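PDB 2RBC: sugar kinase from Agrobacterium tumefaciens, which probably phosphorylates a sugar with ATP, as expected of a ribokinase-like member of the pfkB carbohydrate kinase family whose own substrate is not established. Local coordinates for residues D41-A47 with S123-N129; A268-A274 with K306-G312. All coordinates share one frame; numbering follows the deposited sequence.

Contact 1. Residues D41-A47 with S123-N129. With GOL (glycerol), chain M; EDO (1,2-ethanediol), chain H.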
# COMPACT_ATOMS: atom_id res chain seq x y z
N ASP A 41 0.46 7.40 2.41
CA ASP A 41 1.15 6.38 3.17
C ASP A 41 0.19 5.31 3.69
O ASP A 41 -0.84 5.64 4.25
CB ASP A 41 1.86 6.97 4.40
CG ASP A 41 3.14 7.75 4.06
OD1 ASP A 41 3.62 7.69 2.92
OD2 ASP A 41 3.67 8.42 5.00
N THR A 42 0.60 4.04 3.57
CA THR A 42 -0.01 2.96 4.30
C THR A 42 1.00 2.42 5.30
O THR A 42 2.08 1.92 4.93
CB THR A 42 -0.55 1.87 3.40
OG1 THR A 42 -1.45 2.47 2.47
CG2 THR A 42 -1.32 0.85 4.22
N LEU A 43 0.63 2.58 6.58
CA LEU A 43 1.47 2.28 7.71
C LEU A 43 0.98 0.99 8.32
O LEU A 43 -0.15 0.93 8.80
CB LEU A 43 1.42 3.40 8.77
CG LEU A 43 1.58 4.85 8.32
CD1 LEU A 43 1.56 5.75 9.54
CD2 LEU A 43 2.86 5.02 7.50
N PHE A 44 1.82 -0.05 8.27
CA PHE A 44 1.51 -1.38 8.74
C PHE A 44 2.31 -1.59 10.01
O PHE A 44 3.53 -1.60 9.97
CB PHE A 44 1.99 -2.45 7.73
CG PHE A 44 1.26 -2.44 6.42
CD1 PHE A 44 0.11 -3.19 6.26
CD2 PHE A 44 1.77 -1.76 5.33
CE1 PHE A 44 -0.55 -3.23 5.05
CE2 PHE A 44 1.13 -1.83 4.10
CZ PHE A 44 -0.03 -2.53 3.97
N ARG A 45 1.61 -1.74 11.13
CA ARG A 45 2.23 -1.88 12.46
C ARG A 45 2.37 -3.37 12.75
O ARG A 45 1.39 -4.12 12.74
CB ARG A 45 1.37 -1.18 13.51
CG ARG A 45 2.13 -0.68 14.69
CD ARG A 45 1.18 -0.15 15.69
NE ARG A 45 1.87 0.39 16.86
CZ ARG A 45 1.26 0.99 17.86
NH1 ARG A 45 -0.05 1.13 17.86
NH2 ARG A 45 1.96 1.46 18.89
N VAL A 46 3.61 -3.80 12.92
CA VAL A 46 3.93 -5.20 13.09
C VAL A 46 4.74 -5.39 14.39
O VAL A 46 5.29 -4.43 14.91
CB VAL A 46 4.73 -5.73 11.90
CG1 VAL A 46 3.90 -5.60 10.60
CG2 VAL A 46 6.08 -4.98 11.77
N ALA A 47 4.79 -6.62 14.91
CA ALA A 47 5.60 -6.93 16.09
C ALA A 47 7.05 -6.94 15.65
O ALA A 47 7.85 -6.08 16.04
CB ALA A 47 5.21 -8.26 16.67
N SER A 123 3.40 5.46 -0.42
CA SER A 123 4.39 4.57 0.18
C SER A 123 3.81 3.51 1.10
O SER A 123 2.78 3.73 1.72
CB SER A 123 5.40 5.36 1.02
OG SER A 123 5.93 6.45 0.28
N THR A 124 4.47 2.35 1.16
CA THR A 124 4.26 1.43 2.27
C THR A 124 5.35 1.66 3.33
O THR A 124 6.54 1.72 2.99
CB THR A 124 4.22 -0.03 1.83
OG1 THR A 124 2.92 -0.31 1.30
CG2 THR A 124 4.51 -0.99 3.00
N ILE A 125 4.93 1.79 4.58
CA ILE A 125 5.87 1.86 5.70
C ILE A 125 5.48 0.78 6.71
O ILE A 125 4.36 0.76 7.18
CB ILE A 125 5.92 3.24 6.36
CG1 ILE A 125 6.18 4.32 5.30
CG2 ILE A 125 7.03 3.28 7.42
CD1 ILE A 125 6.21 5.76 5.82
N ILE A 126 6.42 -0.12 6.99
CA ILE A 126 6.22 -1.22 7.96
C ILE A 126 6.99 -0.78 9.21
O ILE A 126 8.20 -0.58 9.14
CB ILE A 126 6.73 -2.56 7.42
CG1 ILE A 126 6.04 -2.90 6.07
CG2 ILE A 126 6.50 -3.69 8.45
CD1 ILE A 126 6.74 -3.94 5.24
N ILE A 127 6.25 -0.60 10.31
CA ILE A 127 6.75 -0.08 11.57
C ILE A 127 6.66 -1.19 12.64
O ILE A 127 5.55 -1.63 13.01
CB ILE A 127 5.94 1.15 12.00
CG1 ILE A 127 5.79 2.12 10.82
CG2 ILE A 127 6.56 1.82 13.19
CD1 ILE A 127 5.05 3.39 11.14
N ASP A 128 7.82 -1.67 13.10
CA ASP A 128 7.87 -2.76 14.08
C ASP A 128 7.63 -2.24 15.49
O ASP A 128 7.36 -1.04 15.70
CB ASP A 128 9.17 -3.61 13.95
CG ASP A 128 10.43 -2.85 14.38
OD1 ASP A 128 10.32 -1.73 14.89
OD2 ASP A 128 11.54 -3.40 14.18
N ASN A 129 7.65 -3.14 16.47
CA ASN A 129 7.39 -2.71 17.85
C ASN A 129 8.59 -2.03 18.53
O ASN A 129 8.49 -1.68 19.70
CB ASN A 129 6.84 -3.85 18.69
CG ASN A 129 7.82 -5.00 18.86
OD1 ASN A 129 9.04 -4.84 18.69
ND2 ASN A 129 7.29 -6.15 19.21
C1 GOL M . 7.05 8.20 3.02
O1 GOL M . 6.09 8.50 2.03
C2 GOL M . 7.18 9.41 3.98
O2 GOL M . 6.29 9.41 5.11
C3 GOL M . 8.64 9.53 4.40
O3 GOL M . 9.10 8.43 5.10
C1 EDO H . -0.35 -0.29 0.62
O1 EDO H . -0.95 -1.51 0.14
C2 EDO H . 0.57 0.34 -0.44
O2 EDO H . 1.55 1.20 0.16
O HOH W 1 -0.30 3.74 0.09
O HOH W 2 4.83 0.50 16.64
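CG anti to the carbonyl carbon swings CD2 of L43 (chi1 -48°) alongside I125 and the D41 carboxylate (chi1 -74°) toward S123 and I125, all on one face of the sheet. CD2 of L43 rests 3.7 Å from CB of I125, the two side chains pointing the same way, while OD2 of D41 comes 3.8 Å from CD1 of I125. Beneath them strands 39-45 and 121-127 run parallel. The bonds alternate as parallel pairing demands: T42 N donates to S123 O at 2.9 Å, I125 N to T42 O, F44 N to I125 O, and I127 N to F44 O. The beta-branched T42, T124, I125, I126 and I127 favour this extended backbone. On the opposite face, CG2 of T124 meets CE2 of F44 at 3.7 Å. Beyond the last bridge, CG2 of V46 lies 3.6 Å from CG2 of I126. F44, T124 and I126 also pack on the second subunit, consistent with the beta-clasp dimer of ribokinase relatives. A glycerol, probably from the crystallisation liquor, donates from O1 to D41 OD1 at 2.7 Å and from O2 to D41 OD2 at 2.8 Å. The chemistry is thus mixed toward the partner subunit, where F44 and I126 pack while the T124 hydroxyl meets T124 of the second subunit; on the other face the D41 end holds a polyol, consistent with a sugar pocket as in ribokinase relatives, though glycerol shows only that hydroxyls can bind.

Contact 2. Residues A268-A274 with K306-G312. With EDO (1,2-ethanediol), chain L.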
# COMPACT_ATOMS: atom_id res chain seq x y z
N ALA A 268 9.54 7.44 22.46
CA ALA A 268 9.39 7.56 21.01
C ALA A 268 8.68 6.36 20.40
O ALA A 268 9.33 5.52 19.75
CB ALA A 268 10.75 7.68 20.36
N VAL A 269 7.35 6.36 20.49
CA VAL A 269 6.51 5.32 19.85
C VAL A 269 6.61 5.30 18.31
O VAL A 269 6.70 4.23 17.68
CB VAL A 269 5.03 5.51 20.27
CG1 VAL A 269 4.12 4.49 19.61
CG2 VAL A 269 4.90 5.42 21.78
N ASP A 270 6.57 6.48 17.71
CA ASP A 270 6.61 6.62 16.25
C ASP A 270 7.14 7.99 15.90
O ASP A 270 6.46 8.98 16.07
CB ASP A 270 5.22 6.35 15.66
CG ASP A 270 5.17 6.51 14.15
OD1 ASP A 270 6.22 6.67 13.50
OD2 ASP A 270 4.05 6.50 13.62
N THR A 271 8.38 8.04 15.44
CA THR A 271 9.01 9.31 15.11
C THR A 271 8.70 9.76 13.67
O THR A 271 9.12 10.80 13.26
CB THR A 271 10.53 9.25 15.30
OG1 THR A 271 11.06 8.34 14.34
CG2 THR A 271 10.91 8.82 16.69
N LEU A 272 7.94 8.97 12.91
CA LEU A 272 7.57 9.39 11.55
C LEU A 272 6.87 10.74 11.60
O LEU A 272 5.95 10.91 12.38
CB LEU A 272 6.68 8.30 10.92
CG LEU A 272 6.28 8.44 9.46
CD1 LEU A 272 7.50 8.56 8.54
CD2 LEU A 272 5.39 7.25 9.06
N ALA A 273 7.34 11.70 10.79
CA ALA A 273 6.73 13.06 10.70
C ALA A 273 7.12 14.04 11.82
O ALA A 273 6.61 15.15 11.86
CB ALA A 273 5.18 12.98 10.57
N ALA A 274 7.98 13.62 12.74
CA ALA A 274 8.35 14.44 13.91
C ALA A 274 8.95 15.76 13.43
O ALA A 274 8.52 16.83 13.85
CB ALA A 274 9.34 13.67 14.81
N LYS A 306 4.07 14.43 19.30
CA LYS A 306 3.66 13.63 18.15
C LYS A 306 4.34 12.25 18.18
O LYS A 306 3.76 11.28 17.71
CB LYS A 306 4.00 14.36 16.86
CG LYS A 306 3.53 13.68 15.58
CD LYS A 306 4.69 13.37 14.67
CE LYS A 306 5.53 12.21 15.16
NZ LYS A 306 4.79 10.88 15.08
N CYS A 307 5.53 12.18 18.74
CA CYS A 307 6.31 10.93 18.78
C CYS A 307 5.74 9.85 19.67
O CYS A 307 6.09 8.67 19.52
CB CYS A 307 7.79 11.19 19.16
SG CYS A 307 8.75 12.00 17.89
N THR A 308 4.83 10.22 20.56
CA THR A 308 4.23 9.30 21.51
C THR A 308 3.01 8.58 20.99
O THR A 308 2.44 7.77 21.71
CB THR A 308 3.89 10.04 22.82
OG1 THR A 308 2.87 11.01 22.57
CG2 THR A 308 5.13 10.70 23.36
N VAL A 309 2.60 8.87 19.76
CA VAL A 309 1.43 8.28 19.11
C VAL A 309 1.82 7.58 17.81
O VAL A 309 2.47 8.17 16.95
CB VAL A 309 0.40 9.40 18.80
CG1 VAL A 309 -0.83 8.88 18.07
CG2 VAL A 309 -0.02 10.08 20.11
N PHE A 310 1.40 6.33 17.65
CA PHE A 310 1.53 5.66 16.36
C PHE A 310 0.72 6.36 15.29
O PHE A 310 -0.47 6.63 15.45
CB PHE A 310 1.01 4.21 16.43
CG PHE A 310 0.91 3.56 15.09
CD1 PHE A 310 2.06 3.13 14.43
CD2 PHE A 310 -0.31 3.43 14.45
CE1 PHE A 310 1.98 2.58 13.20
CE2 PHE A 310 -0.37 2.88 13.20
CZ PHE A 310 0.78 2.44 12.59
N GLY A 311 1.36 6.63 14.15
CA GLY A 311 0.63 6.94 12.94
C GLY A 311 1.10 8.15 12.16
O GLY A 311 0.29 8.90 11.66
N GLY A 312 2.41 8.34 12.02
CA GLY A 312 2.88 9.45 11.20
C GLY A 312 2.54 10.81 11.78
O GLY A 312 2.81 11.07 12.95
C1 EDO L . 14.19 8.62 13.74
O1 EDO L . 13.63 7.41 14.29
C2 EDO L . 14.20 8.58 12.20
O2 EDO L . 13.42 9.65 11.63
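D270 reaches across to the loop after helix 292-307, and each atom of its side chain finds something there or in its own turn. CB lies 3.5 Å from the carbonyl O of V309. Beyond it the carboxylate is held at both oxygens. OD1 turns back to accept the N-H of L272 at 2.9 Å from above the carboxylate plane, making an Asx turn. OD2 takes two backbone donors: G311 N at 2.7 Å, through the anti lone pair, and G312 N at 2.9 Å, out of the plane. The short, flat acid can therefore bind both neighbouring N-H groups, and its rotation is fixed by three bonds. Glycine suits both donors: at G311 a CB would jam against the preceding carbonyl O, and G312 has positive phi (66°). D270 opens a sequence, DTLAAGD, that resembles the DTxGAGD signature of pfkB kinases, with A273 in place of the first glycine. A273 takes the positive phi (80°) of the type II turn T271 to A274, where glycine is usual, and is the N-cap of helix 274-287, where relatives form an anion hole for the transferred phosphate. K306 packs against this turn. Its bent chain brings NZ to D270 O at 2.7 Å and to G312 O at 2.9 Å, with a weaker bond to L272 O, so a long, flexible amine gathers three carbonyls from both segments. D270 N also donates to C307 O, and SG of C307, small and apolar, sits 3.6 Å from CB of A274.

In the fold
Contact 1, its centre about 20 Å from the centre of the chain, belongs to the small four-stranded sheet and is largely buried, the second subunit covering part of one face and contact 2 lying against the other. Contact 2, its centre about 13 Å from that of the chain, is only partly buried and joins a loop to the end of a helix. The first relies on regular backbone pairing flanked by apolar side chains, a few hydroxyls and a carboxylate; the second lacks a regular register and uses a charged aspartate and lysine to tie up backbone groups. The sheet rests on both segments of contact 2, I125 meeting L272 of the turn and L43 and R45 meeting the 306-312 loop.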